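Long-range contacts in MS5a (Brassica napus, PDB 6L77), which is a meiosis-related protein of undefined molecular role whose cystatin-like portion, the part described here, probably enhances papain in a non-canonical way: residues 50-55 / 73-78; 84-89 / 216-221; 100-105 / 209-214; 169-174 / 182-187. All blocks are in the same frame, centred on the assembly; numbering follows the deposited sequence.

Contact 1 (50-55 / 73-78); sequences VSYNIT and VDQRSL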
loop_
_atom_site.group_PDB
_atom_site.type_symbol
_atom_site.label_atom_id
_atom_site.label_comp_id
_atom_site.label_asym_id
_atom_site.label_seq_id
_atom_site.Cartn_x
_atom_site.Cartn_y
_atom_site.Cartn_z
ATOM N N VAL A 50 6.818 16.769 1.713
ATOM C CA VAL A 50 6.769 16.257 0.348
ATOM C C VAL A 50 7.776 15.144 0.095
ATOM O O VAL A 50 7.620 14.407 -0.896
ATOM C CB VAL A 50 6.958 17.389 -0.684
ATOM C CG1 VAL A 50 5.766 18.315 -0.675
ATOM C CG2 VAL A 50 8.237 18.179 -0.379
ATOM N N SER A 51 8.787 14.978 0.944
ATOM C CA SER A 51 9.706 13.871 0.747
ATOM C C SER A 51 10.184 13.348 2.089
ATOM O O SER A 51 10.483 14.120 3.001
ATOM C CB SER A 51 10.900 14.273 -0.114
ATOM O OG SER A 51 11.735 15.161 0.581
ATOM N N TYR A 52 10.277 12.025 2.175
ATOM C CA TYR A 52 10.810 11.314 3.324
ATOM C C TYR A 52 11.985 10.479 2.847
ATOM O O TYR A 52 11.862 9.744 1.867
ATOM C CB TYR A 52 9.761 10.395 3.966
ATOM C CG TYR A 52 8.714 11.121 4.775
ATOM C CD1 TYR A 52 7.569 11.627 4.171
ATOM C CD2 TYR A 52 8.878 11.314 6.144
ATOM C CE1 TYR A 52 6.611 12.299 4.913
ATOM C CE2 TYR A 52 7.926 11.983 6.895
ATOM C CZ TYR A 52 6.797 12.469 6.275
ATOM O OH TYR A 52 5.863 13.132 7.026
ATOM N N ASN A 53 13.121 10.626 3.504
ATOM C CA ASN A 53 14.279 9.761 3.295
ATOM C C ASN A 53 14.470 9.042 4.616
ATOM O O ASN A 53 14.890 9.656 5.600
ATOM C CB ASN A 53 15.510 10.573 2.891
ATOM C CG ASN A 53 16.805 9.750 2.884
ATOM O OD1 ASN A 53 16.793 8.517 2.876
ATOM N ND2 ASN A 53 17.935 10.445 2.895
ATOM N N ILE A 54 14.126 7.755 4.644
ATOM C CA ILE A 54 14.013 6.989 5.877
ATOM C C ILE A 54 15.131 5.957 5.900
ATOM O O ILE A 54 15.322 5.214 4.926
ATOM C CB ILE A 54 12.645 6.293 5.980
ATOM C CG1 ILE A 54 11.523 7.314 5.895
ATOM C CG2 ILE A 54 12.551 5.453 7.267
ATOM C CD1 ILE A 54 10.152 6.660 5.586
ATOM N N THR A 55 15.856 5.908 7.008
ATOM C CA THR A 55 16.849 4.875 7.255
ATOM C C THR A 55 16.269 3.927 8.293
ATOM O O THR A 55 15.946 4.341 9.412
ATOM C CB THR A 55 18.161 5.490 7.744
ATOM O OG1 THR A 55 18.630 6.440 6.776
ATOM C CG2 THR A 55 19.216 4.396 7.967
ATOM N N VAL A 73 10.402 8.297 -0.256
ATOM C CA VAL A 73 9.015 8.457 -0.695
ATOM C C VAL A 73 8.749 9.937 -0.908
ATOM O O VAL A 73 9.094 10.756 -0.046
ATOM C CB VAL A 73 8.007 7.889 0.327
ATOM C CG1 VAL A 73 6.576 8.381 0.011
ATOM C CG2 VAL A 73 8.045 6.366 0.336
ATOM N N ASP A 74 8.153 10.284 -2.052
ATOM C CA ASP A 74 7.615 11.623 -2.282
ATOM C C ASP A 74 6.110 11.587 -2.058
ATOM O O ASP A 74 5.420 10.727 -2.607
ATOM C CB ASP A 74 7.915 12.118 -3.695
ATOM C CG ASP A 74 9.358 12.568 -3.865
ATOM O OD1 ASP A 74 10.107 12.593 -2.869
ATOM O OD2 ASP A 74 9.743 12.888 -5.003
ATOM N N GLN A 75 5.607 12.526 -1.264
ATOM C CA GLN A 75 4.221 12.531 -0.818
ATOM C C GLN A 75 3.523 13.757 -1.380
ATOM O O GLN A 75 4.061 14.866 -1.310
ATOM C CB GLN A 75 4.158 12.526 0.715
ATOM C CG GLN A 75 2.785 12.764 1.324
ATOM C CD GLN A 75 2.819 12.662 2.852
ATOM O OE1 GLN A 75 2.451 11.638 3.425
ATOM N NE2 GLN A 75 3.272 13.722 3.509
ATOM N N ARG A 76 2.330 13.561 -1.945
ATOM C CA ARG A 76 1.623 14.649 -2.604
ATOM C C ARG A 76 0.295 14.995 -1.952
ATOM O O ARG A 76 -0.354 15.948 -2.390
ATOM C CB ARG A 76 1.388 14.323 -4.086
ATOM C CG ARG A 76 2.659 14.251 -4.911
ATOM C CD ARG A 76 2.377 13.714 -6.314
ATOM N NE ARG A 76 2.022 12.291 -6.309
ATOM C CZ ARG A 76 2.912 11.305 -6.303
ATOM N NH1 ARG A 76 4.210 11.586 -6.288
ATOM N NH2 ARG A 76 2.511 10.042 -6.306
ATOM N N SER A 77 -0.146 14.247 -0.942
ATOM C CA SER A 77 -1.372 14.608 -0.245
ATOM C C SER A 77 -1.275 14.160 1.204
ATOM O O SER A 77 -0.565 13.203 1.527
ATOM C CB SER A 77 -2.619 13.993 -0.902
ATOM O OG SER A 77 -3.780 14.317 -0.160
ATOM N N LEU A 78 -1.985 14.882 2.073
ATOM C CA LEU A 78 -2.148 14.507 3.472
ATOM C C LEU A 78 -3.518 13.912 3.770
ATOM O O LEU A 78 -3.727 13.422 4.880
ATOM C CB LEU A 78 -1.946 15.724 4.395
ATOM C CG LEU A 78 -0.564 16.308 4.684
ATOM C CD1 LEU A 78 0.580 15.339 4.399
ATOM C CD2 LEU A 78 -0.391 17.610 3.932
HETATM O O HOH W 1 3.249 13.663 6.284
#
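The phenol ring of Y52 overlaps the amide end of Q75 at its rim: CE1 of Y52 lies 3.9 Å from NE2 of Q75, which stands near the ring plane, and the ring and amide planes are 82° apart. Two torsions bring them together. In Q75 the CG is anti to the backbone N (chi1 170°) and the chain beyond is extended, while in Y52 the CG lies anti to its own carbonyl carbon. One water joins the polar ends, accepting from NE2 of Q75 at 2.8 Å and bonding to OH of Y52. NE2 of Q75 also donates to the carbonyl of P49, and its OE1 bonds to Y17 and R152, so both ends of the amide are engaged and its rotation is fixed.

The backbones form the antiparallel hairpin of strands 49-60 and 65-75 in the cystatin-like sheet; the axes of segments 50-55 and 73-75 approach to 4.3 Å. Y52 and V73 are a hydrogen-bonded pair: N of Y52 donates to O of V73 at 2.8 Å, nearly along the C=O axis, and N of V73 returns a bond to O of Y52. S51 and D74 form the next, non-hydrogen-bonded pair, with CB of S51 3.3 Å from OD1 of D74 on the sheet face opposite Y52. At the open end of the hairpin N of Q75 reaches O of V50 at 2.8 Å, from 49° above the carbonyl plane. Here V50 and S51 both face V44 of strand 34-45, a classic beta bulge. V13 and V14 of helix 12-29 touch the Y52 side chain.

Contact 2 (84-89 / 216-221); sequences TCYISR and THCVCL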
loop_
_atom_site.group_PDB
_atom_site.type_symbol
_atom_site.label_atom_id
_atom_site.label_comp_id
_atom_site.label_asym_id
_atom_site.label_seq_id
_atom_site.Cartn_x
_atom_site.Cartn_y
_atom_site.Cartn_z
ATOM N N THR A 84 4.771 8.335 -4.080
ATOM C CA THR A 84 5.620 7.470 -4.893
ATOM C C THR A 84 6.819 7.016 -4.074
ATOM O O THR A 84 7.509 7.849 -3.469
ATOM C CB THR A 84 6.115 8.201 -6.154
ATOM O OG1 THR A 84 4.993 8.624 -6.938
ATOM C CG2 THR A 84 7.010 7.276 -7.003
ATOM N N CYS A 85 7.075 5.703 -4.069
ATOM C CA CYS A 85 8.287 5.136 -3.469
ATOM C C CYS A 85 9.330 4.943 -4.566
ATOM O O CYS A 85 9.135 4.135 -5.482
ATOM C CB CYS A 85 7.988 3.815 -2.757
ATOM S SG CYS A 85 9.466 3.025 -2.046
ATOM N N TYR A 86 10.440 5.679 -4.467
ATOM C CA TYR A 86 11.474 5.712 -5.501
ATOM C C TYR A 86 12.668 4.822 -5.200
ATOM O O TYR A 86 13.300 4.313 -6.128
ATOM C CB TYR A 86 11.997 7.144 -5.692
ATOM C CG TYR A 86 11.013 8.076 -6.338
ATOM C CD1 TYR A 86 10.853 8.098 -7.721
ATOM C CD2 TYR A 86 10.250 8.954 -5.571
ATOM C CE1 TYR A 86 9.954 8.962 -8.330
ATOM C CE2 TYR A 86 9.342 9.819 -6.172
ATOM C CZ TYR A 86 9.203 9.819 -7.553
ATOM O OH TYR A 86 8.301 10.678 -8.147
ATOM N N ILE A 87 13.009 4.664 -3.933
ATOM C CA ILE A 87 14.199 3.939 -3.496
ATOM C C ILE A 87 13.765 3.037 -2.366
ATOM O O ILE A 87 12.999 3.464 -1.499
ATOM C CB ILE A 87 15.306 4.902 -3.001
ATOM C CG1 ILE A 87 15.722 5.882 -4.103
ATOM C CG2 ILE A 87 16.497 4.129 -2.426
ATOM C CD1 ILE A 87 16.758 5.343 -5.057
ATOM N N SER A 88 14.265 1.797 -2.350
ATOM C CA SER A 88 13.959 0.898 -1.237
ATOM C C SER A 88 14.982 -0.239 -1.340
ATOM O O SER A 88 14.791 -1.180 -2.109
ATOM C CB SER A 88 12.533 0.374 -1.291
ATOM O OG SER A 88 12.318 -0.406 -2.468
ATOM N N ARG A 89 16.080 -0.115 -0.601
ATOM C CA ARG A 89 17.187 -1.041 -0.810
ATOM C C ARG A 89 18.104 -1.004 0.403
ATOM O O ARG A 89 18.109 -0.016 1.155
ATOM C CB ARG A 89 17.979 -0.670 -2.070
ATOM C CG ARG A 89 18.580 0.705 -1.951
ATOM C CD ARG A 89 19.245 1.177 -3.217
ATOM N NE ARG A 89 19.777 2.516 -2.999
ATOM C CZ ARG A 89 20.139 3.349 -3.970
ATOM N NH1 ARG A 89 20.028 2.981 -5.243
ATOM N NH2 ARG A 89 20.601 4.555 -3.667
ATOM N N THR A 216 12.382 1.427 -13.865
ATOM C CA THR A 216 12.840 1.706 -12.510
ATOM C C THR A 216 12.092 0.899 -11.458
ATOM O O THR A 216 12.611 0.710 -10.350
ATOM C CB THR A 216 12.654 3.189 -12.208
ATOM O OG1 THR A 216 11.256 3.489 -12.284
ATOM C CG2 THR A 216 13.394 4.046 -13.217
ATOM N N HIS A 217 10.880 0.449 -11.778
ATOM C CA HIS A 217 9.993 -0.214 -10.829
ATOM C C HIS A 217 9.656 0.694 -9.651
ATOM O O HIS A 217 9.354 0.209 -8.561
ATOM C CB HIS A 217 10.578 -1.537 -10.324
ATOM C CG HIS A 217 10.950 -2.494 -11.411
ATOM N ND1 HIS A 217 10.071 -2.873 -12.403
ATOM C CD2 HIS A 217 12.100 -3.163 -11.652
ATOM C CE1 HIS A 217 10.670 -3.723 -13.218
ATOM N NE2 HIS A 217 11.901 -3.917 -12.784
ATOM N N CYS A 218 9.716 2.014 -9.858
ATOM C CA CYS A 218 9.189 2.933 -8.858
ATOM C C CYS A 218 7.691 2.691 -8.720
ATOM O O CYS A 218 7.014 2.364 -9.694
ATOM C CB CYS A 218 9.481 4.381 -9.260
ATOM S SG CYS A 218 11.263 4.743 -9.342
ATOM N N VAL A 219 7.179 2.821 -7.502
ATOM C CA VAL A 219 5.807 2.431 -7.184
ATOM C C VAL A 219 5.041 3.687 -6.794
ATOM O O VAL A 219 5.423 4.375 -5.840
ATOM C CB VAL A 219 5.754 1.396 -6.053
ATOM C CG1 VAL A 219 4.319 1.154 -5.630
ATOM C CG2 VAL A 219 6.409 0.079 -6.513
ATOM N N CYS A 220 3.966 3.979 -7.524
ATOM C CA CYS A 220 3.067 5.079 -7.207
ATOM C C CYS A 220 1.743 4.512 -6.709
ATOM O O CYS A 220 1.184 3.593 -7.323
ATOM C CB CYS A 220 2.848 5.966 -8.431
ATOM S SG CYS A 220 1.591 7.212 -8.159
ATOM N N LEU A 221 1.270 5.019 -5.572
ATOM C CA LEU A 221 -0.033 4.655 -5.029
ATOM C C LEU A 221 -0.940 5.876 -5.050
ATOM O O LEU A 221 -0.551 6.948 -4.579
ATOM C CB LEU A 221 0.069 4.108 -3.601
ATOM C CG LEU A 221 0.844 2.802 -3.360
ATOM C CD1 LEU A 221 0.499 2.234 -1.987
ATOM C CD2 LEU A 221 0.551 1.774 -4.434
#
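With C218 SG turned anti to its own carbonyl carbon (chi1 -63°) and Y86 CG set likewise (chi1 -70°), the sulfur comes 3.7 Å from CD1 of the Y86 ring. This is a sulfur-aromatic contact of oblique geometry, the sulfur 67° off the ring normal. The CG2 methyl of T84 lies over one face of the same ring, offset toward the rim, and within 3.5 Å of O of V219. The OG1 branch of T84 meets CB of C220 at 3.7 Å and bonds to the carbonyl of F102 and to R76. A valine here would probably leave the F102 carbonyl and the R76 guanidinium without this shared hydroxyl partner.

C85 and V219 form an antiparallel hydrogen-bonded pair: N of C85 donates to O of V219 at 2.8 Å, and N of V219 answers to O of C85 at 3.1 Å. Just before the strand, T216 OG1 accepts from N of C218 at 3.2 Å, an ST turn. The pairing joins strands 82-88 and 219-227 in mid-sheet, between strands 65-75 and 201-212, with V20 and R24 of helix 12-29 packed on C85.

Contact 3 (100-105 / 209-214); sequences NQFFDA and RRTVEP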
loop_
_atom_site.group_PDB
_atom_site.type_symbol
_atom_site.label_atom_id
_atom_site.label_comp_id
_atom_site.label_asym_id
_atom_site.label_seq_id
_atom_site.Cartn_x
_atom_site.Cartn_y
_atom_site.Cartn_z
ATOM N N ASN A 100 13.843 9.410 -12.039
ATOM C CA ASN A 100 13.078 10.618 -12.305
ATOM C C ASN A 100 11.680 10.518 -11.696
ATOM O O ASN A 100 11.238 9.454 -11.251
ATOM C CB ASN A 100 12.986 10.868 -13.808
ATOM C CG ASN A 100 14.328 10.717 -14.505
ATOM O OD1 ASN A 100 14.456 9.961 -15.470
ATOM N ND2 ASN A 100 15.335 11.432 -14.015
ATOM N N GLN A 101 10.978 11.649 -11.684
ATOM C CA GLN A 101 9.664 11.702 -11.058
ATOM C C GLN A 101 8.694 10.753 -11.756
ATOM O O GLN A 101 8.765 10.528 -12.968
ATOM C CB GLN A 101 9.109 13.127 -11.082
ATOM C CG GLN A 101 7.837 13.294 -10.248
ATOM C CD GLN A 101 7.131 14.622 -10.473
ATOM O OE1 GLN A 101 7.565 15.445 -11.280
ATOM N NE2 GLN A 101 6.033 14.834 -9.752
ATOM N N PHE A 102 7.780 10.191 -10.972
ATOM C CA PHE A 102 6.818 9.225 -11.488
ATOM C C PHE A 102 5.552 9.329 -10.657
ATOM O O PHE A 102 5.595 9.111 -9.445
ATOM C CB PHE A 102 7.401 7.810 -11.434
ATOM C CG PHE A 102 6.435 6.738 -11.855
ATOM C CD1 PHE A 102 6.065 6.608 -13.182
ATOM C CD2 PHE A 102 5.903 5.860 -10.921
ATOM C CE1 PHE A 102 5.171 5.621 -13.570
ATOM C CE2 PHE A 102 5.029 4.871 -11.306
ATOM C CZ PHE A 102 4.660 4.752 -12.630
ATOM N N PHE A 103 4.431 9.664 -11.291
ATOM C CA PHE A 103 3.180 9.760 -10.552
ATOM C C PHE A 103 2.024 9.358 -11.460
ATOM O O PHE A 103 2.197 9.112 -12.653
ATOM C CB PHE A 103 2.961 11.164 -9.987
ATOM C CG PHE A 103 2.961 12.234 -11.034
ATOM C CD1 PHE A 103 1.801 12.540 -11.732
ATOM C CD2 PHE A 103 4.125 12.917 -11.340
ATOM C CE1 PHE A 103 1.806 13.514 -12.710
ATOM C CE2 PHE A 103 4.132 13.900 -12.314
ATOM C CZ PHE A 103 2.973 14.197 -13.000
ATOM N N ASP A 104 0.838 9.304 -10.866
ATOM C CA ASP A 104 -0.371 8.802 -11.508
ATOM C C ASP A 104 -1.362 9.949 -11.564
ATOM O O ASP A 104 -1.726 10.509 -10.523
ATOM C CB ASP A 104 -0.941 7.621 -10.721
ATOM C CG ASP A 104 -2.302 7.159 -11.229
ATOM O OD1 ASP A 104 -2.797 7.678 -12.251
ATOM O OD2 ASP A 104 -2.886 6.269 -10.582
ATOM N N ALA A 105 -1.794 10.301 -12.771
ATOM C CA ALA A 105 -2.676 11.438 -12.949
ATOM C C ALA A 105 -4.070 11.051 -13.409
ATOM O O ALA A 105 -4.880 11.942 -13.687
ATOM C CB ALA A 105 -2.059 12.428 -13.944
ATOM N N ARG A 209 -5.031 2.541 -6.546
ATOM C CA ARG A 209 -4.328 2.144 -7.758
ATOM C C ARG A 209 -2.827 2.117 -7.494
ATOM O O ARG A 209 -2.247 3.117 -7.053
ATOM C CB ARG A 209 -4.629 3.075 -8.931
ATOM C CG ARG A 209 -3.987 2.559 -10.216
ATOM C CD ARG A 209 -4.149 3.522 -11.379
ATOM N NE ARG A 209 -5.542 3.666 -11.780
ATOM C CZ ARG A 209 -6.271 4.765 -11.599
ATOM N NH1 ARG A 209 -5.740 5.846 -11.031
ATOM N NH2 ARG A 209 -7.536 4.789 -12.008
ATOM N N ARG A 210 -2.207 0.976 -7.765
ATOM C CA ARG A 210 -0.758 0.844 -7.780
ATOM C C ARG A 210 -0.283 0.869 -9.227
ATOM O O ARG A 210 -0.672 0.012 -10.029
ATOM C CB ARG A 210 -0.309 -0.457 -7.108
ATOM C CG ARG A 210 1.220 -0.627 -7.089
ATOM C CD ARG A 210 1.611 -2.098 -7.311
ATOM N NE ARG A 210 1.211 -2.943 -6.185
ATOM C CZ ARG A 210 1.017 -4.259 -6.257
ATOM N NH1 ARG A 210 1.170 -4.899 -7.412
ATOM N NH2 ARG A 210 0.668 -4.936 -5.166
ATOM N N THR A 211 0.572 1.823 -9.558
ATOM C CA THR A 211 1.213 1.827 -10.860
ATOM C C THR A 211 2.712 1.692 -10.649
ATOM O O THR A 211 3.263 2.228 -9.683
ATOM C CB THR A 211 0.860 3.090 -11.662
ATOM O OG1 THR A 211 1.207 4.250 -10.908
ATOM C CG2 THR A 211 -0.625 3.120 -11.919
ATOM N N VAL A 212 3.353 0.925 -11.526
ATOM C CA VAL A 212 4.758 0.557 -11.396
ATOM C C VAL A 212 5.473 1.028 -12.653
ATOM O O VAL A 212 5.035 0.728 -13.769
ATOM C CB VAL A 212 4.933 -0.963 -11.199
ATOM C CG1 VAL A 212 6.406 -1.313 -10.991
ATOM C CG2 VAL A 212 4.099 -1.454 -10.007
ATOM N N GLU A 213 6.566 1.759 -12.475
ATOM C CA GLU A 213 7.302 2.285 -13.621
ATOM C C GLU A 213 8.068 1.149 -14.289
ATOM O O GLU A 213 8.830 0.447 -13.612
ATOM C CB GLU A 213 8.259 3.393 -13.170
ATOM C CG GLU A 213 8.585 4.428 -14.242
ATOM C CD GLU A 213 9.454 3.886 -15.366
ATOM O OE1 GLU A 213 9.302 4.357 -16.517
ATOM O OE2 GLU A 213 10.285 2.988 -15.111
ATOM N N PRO A 214 7.923 0.957 -15.607
ATOM C CA PRO A 214 8.407 -0.291 -16.234
ATOM C C PRO A 214 9.889 -0.590 -16.047
ATOM O O PRO A 214 10.255 -1.763 -15.910
ATOM C CB PRO A 214 8.060 -0.084 -17.714
ATOM C CG PRO A 214 6.878 0.817 -17.687
ATOM C CD PRO A 214 7.116 1.763 -16.540
HETATM O O HOH W 2 0.998 6.199 -13.114
HETATM O O HOH W 3 -1.083 4.838 -9.114
#
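Apolar contact is carried by F102, whose ring lies against E213. CB of E213 sits over the ring centre, 3.7 Å from the centroid and only 6° off the normal, a CH-pi contact; CG of E213 follows at 3.5 Å from CD1 of F102. The bend of the E213 chain turns its carboxylate away from the ring, and OE2 bonds to the backbone N of T215 and T216. At its edge, the same ring has CE2 3.6 Å from O of T211. Without the ring, as with an alanine at this place, CB and CG of E213 are likely to lose their cover and a gap to open between the 100-105 loop and the end of strand 201-212.

The charged contact is a salt bridge. NH1 of R209 donates to OD2 of D104 at 2.9 Å with an N-H...O angle of 162°; OD2 of D104 accepts through its syn lone pair and lies in the guanidinium plane of R209, although the two flat groups are 66° apart. Each partner is held further: OD1 of D104 pairs with K106, while R209 also donates to the carbonyls of K106 and D107.

Water supplies the third kind of link. One water donates to O of F103 and bonds to OG1 of T211 at 3.0 Å; another lies 2.7 Å from OD2 of D104 and also near O of R209 and OG1 of T211.

Extended but outside any strand, the 100-105 loop runs over the sheet face that bears C220, which F102, D104 and T211 all touch. Strand 201-212 lies between strands 219-227 and 186-195; R210 points away from the loop, and its side chain touches H23 and M27 of helix 12-29.

Contact 4 (169-174 / 182-187); sequences ETEENV and SLRNVL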
loop_
_atom_site.group_PDB
_atom_site.type_symbol
_atom_site.label_atom_id
_atom_site.label_comp_id
_atom_site.label_asym_id
_atom_site.label_seq_id
_atom_site.Cartn_x
_atom_site.Cartn_y
_atom_site.Cartn_z
ATOM N N GLU A 169 -8.231 -5.503 -9.897
ATOM C CA GLU A 169 -8.373 -5.383 -11.339
ATOM C C GLU A 169 -7.004 -5.139 -11.957
ATOM O O GLU A 169 -6.231 -4.296 -11.474
ATOM C CB GLU A 169 -9.355 -4.269 -11.733
ATOM C CG GLU A 169 -9.485 -4.115 -13.254
ATOM C CD GLU A 169 -10.695 -3.301 -13.710
ATOM O OE1 GLU A 169 -11.402 -2.731 -12.854
ATOM O OE2 GLU A 169 -10.937 -3.244 -14.937
ATOM N N THR A 170 -6.707 -5.885 -13.017
ATOM C CA THR A 170 -5.472 -5.750 -13.773
ATOM C C THR A 170 -5.789 -5.290 -15.186
ATOM O O THR A 170 -6.931 -5.341 -15.644
ATOM C CB THR A 170 -4.695 -7.072 -13.848
ATOM O OG1 THR A 170 -5.501 -8.039 -14.526
ATOM C CG2 THR A 170 -4.348 -7.582 -12.449
ATOM N N GLU A 171 -4.729 -4.877 -15.880
ATOM C CA GLU A 171 -4.803 -4.448 -17.269
ATOM C C GLU A 171 -4.674 -5.609 -18.243
ATOM O O GLU A 171 -5.046 -5.470 -19.410
ATOM C CB GLU A 171 -3.698 -3.409 -17.530
ATOM C CG GLU A 171 -3.466 -2.497 -16.309
ATOM C CD GLU A 171 -2.337 -1.478 -16.482
ATOM O OE1 GLU A 171 -1.414 -1.710 -17.292
ATOM O OE2 GLU A 171 -2.379 -0.439 -15.790
ATOM N N GLU A 172 -4.180 -6.756 -17.776
ATOM C CA GLU A 172 -3.907 -7.908 -18.613
ATOM C C GLU A 172 -4.469 -9.151 -17.943
ATOM O O GLU A 172 -4.532 -9.238 -16.711
ATOM C CB GLU A 172 -2.406 -8.105 -18.836
ATOM C CG GLU A 172 -1.654 -6.871 -19.277
ATOM C CD GLU A 172 -0.158 -7.029 -19.091
ATOM O OE1 GLU A 172 0.270 -8.084 -18.568
ATOM O OE2 GLU A 172 0.588 -6.097 -19.463
ATOM N N ASN A 173 -4.848 -10.115 -18.774
ATOM C CA ASN A 173 -5.438 -11.369 -18.318
ATOM C C ASN A 173 -4.324 -12.300 -17.840
ATOM O O ASN A 173 -3.718 -13.015 -18.641
ATOM C CB ASN A 173 -6.242 -11.996 -19.448
ATOM C CG ASN A 173 -7.067 -13.177 -18.987
ATOM O OD1 ASN A 173 -6.733 -13.820 -17.996
ATOM N ND2 ASN A 173 -8.139 -13.471 -19.702
ATOM N N VAL A 174 -4.083 -12.336 -16.532
ATOM C CA VAL A 174 -2.943 -13.083 -15.992
ATOM C C VAL A 174 -3.435 -14.055 -14.925
ATOM O O VAL A 174 -4.568 -13.933 -14.430
ATOM C CB VAL A 174 -1.865 -12.132 -15.421
ATOM C CG1 VAL A 174 -1.352 -11.201 -16.516
ATOM C CG2 VAL A 174 -2.411 -11.326 -14.247
ATOM N N SER A 182 3.372 -10.551 -8.003
ATOM C CA SER A 182 4.276 -9.763 -8.827
ATOM C C SER A 182 3.969 -8.279 -8.681
ATOM O O SER A 182 2.807 -7.880 -8.565
ATOM C CB SER A 182 4.190 -10.161 -10.296
ATOM O OG SER A 182 3.072 -9.570 -10.912
ATOM N N LEU A 183 5.018 -7.461 -8.725
ATOM C CA LEU A 183 4.876 -6.008 -8.572
ATOM C C LEU A 183 4.479 -5.408 -9.921
ATOM O O LEU A 183 5.292 -4.878 -10.680
ATOM C CB LEU A 183 6.170 -5.410 -8.034
ATOM C CG LEU A 183 6.010 -3.961 -7.578
ATOM C CD1 LEU A 183 5.079 -3.937 -6.392
ATOM C CD2 LEU A 183 7.382 -3.380 -7.230
ATOM N N ARG A 184 3.189 -5.511 -10.228
ATOM C CA ARG A 184 2.624 -5.024 -11.472
ATOM C C ARG A 184 1.491 -4.045 -11.182
ATOM O O ARG A 184 1.039 -3.912 -10.042
ATOM C CB ARG A 184 2.106 -6.198 -12.326
ATOM C CG ARG A 184 1.116 -7.103 -11.593
ATOM C CD ARG A 184 0.011 -7.644 -12.529
ATOM N NE ARG A 184 -0.758 -6.550 -13.119
ATOM C CZ ARG A 184 -0.956 -6.370 -14.423
ATOM N NH1 ARG A 184 -1.658 -5.317 -14.840
ATOM N NH2 ARG A 184 -0.466 -7.243 -15.304
ATOM N N ASN A 185 1.004 -3.382 -12.239
ATOM C CA ASN A 185 -0.104 -2.434 -12.086
ATOM C C ASN A 185 -1.359 -3.157 -11.605
ATOM O O ASN A 185 -1.762 -4.162 -12.187
ATOM C CB ASN A 185 -0.385 -1.729 -13.406
ATOM C CG ASN A 185 0.726 -0.778 -13.804
ATOM O OD1 ASN A 185 1.684 -0.591 -13.054
ATOM N ND2 ASN A 185 0.609 -0.184 -14.984
ATOM N N VAL A 186 -1.968 -2.659 -10.527
ATOM C CA VAL A 186 -3.215 -3.225 -10.018
ATOM C C VAL A 186 -4.117 -2.104 -9.525
ATOM O O VAL A 186 -3.654 -1.029 -9.130
ATOM C CB VAL A 186 -3.001 -4.249 -8.873
ATOM C CG1 VAL A 186 -2.323 -5.541 -9.371
ATOM C CG2 VAL A 186 -2.205 -3.625 -7.734
ATOM N N LEU A 187 -5.419 -2.377 -9.542
ATOM C CA LEU A 187 -6.431 -1.533 -8.921
ATOM C C LEU A 187 -7.107 -2.382 -7.849
ATOM O O LEU A 187 -7.664 -3.440 -8.158
ATOM C CB LEU A 187 -7.427 -1.040 -9.977
ATOM C CG LEU A 187 -8.483 0.004 -9.643
ATOM C CD1 LEU A 187 -7.834 1.291 -9.219
ATOM C CD2 LEU A 187 -9.366 0.251 -10.854
#
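E169 and L187 form an antiparallel hydrogen-bonded pair where strands 161-170 and 186-195 of the cystatin-like sheet meet, the chain between them passing through helix 176-181. N of E169 donates to O of L187 at 2.8 Å, and N of L187 returns the bond to O of E169 over the same length; both donors lie in the carbonyl planes. Their side chains run side by side in the same direction.

Beyond the paired strands the contact passes to the R184 guanidinium. CB of T170 lies over one of its faces, 3.6 Å from NH1 of R184 and offset toward the rim. At the edge, OE1 of E172 forms a salt bridge with NH2 of R184, its hydrogen bond weak at 3.5 Å, the carboxylate and guanidinium planes 83° apart. E171 slides past R184 and instead takes a bond from ND2 of N185, 3.1 Å from OE2 of E171, which is met from 40° above its carboxylate plane.

A second shell sets these groups. OG1 of T170 donates to O of E172 at 2.7 Å, tying down the bend that carries E171 and E172. E169 extends its carboxylate to R123, and OD1 of N185 accepts from the backbone N of V212, which orients the amide so that ND2 faces E171. In R184 itself the bends at chi2 and chi3 bring its head round to the carbonyl of the next residue. There NE and NH1 of R184 grip the one carbonyl O of N185 side-on, at 2.8 and 2.9 Å, with that oxygen 8° out of the guanidinium plane.

Overall arrangement
From the N terminus, contact 1 comes first, closing the hairpin of strands 49-60 and 65-75 before contact 2 opens. Contact 2 then spans 126 residues, bringing strand 82-88 beside strand 219-227, and the remaining two contacts fall within that span: contact 3 brackets 103 residues between the 100-105 loop and strand 201-212, and contact 4, inside it, closes a seven-residue connection through helix 176-181. None cross. All four reach one antiparallel sheet. Contacts 1 and 2 meet through neighbouring strands 65-75 and 82-88, contacts 2 and 3 have centres about 8 Å apart, and contacts 1 and 4 stay about 12 Å apart at their nearest atoms.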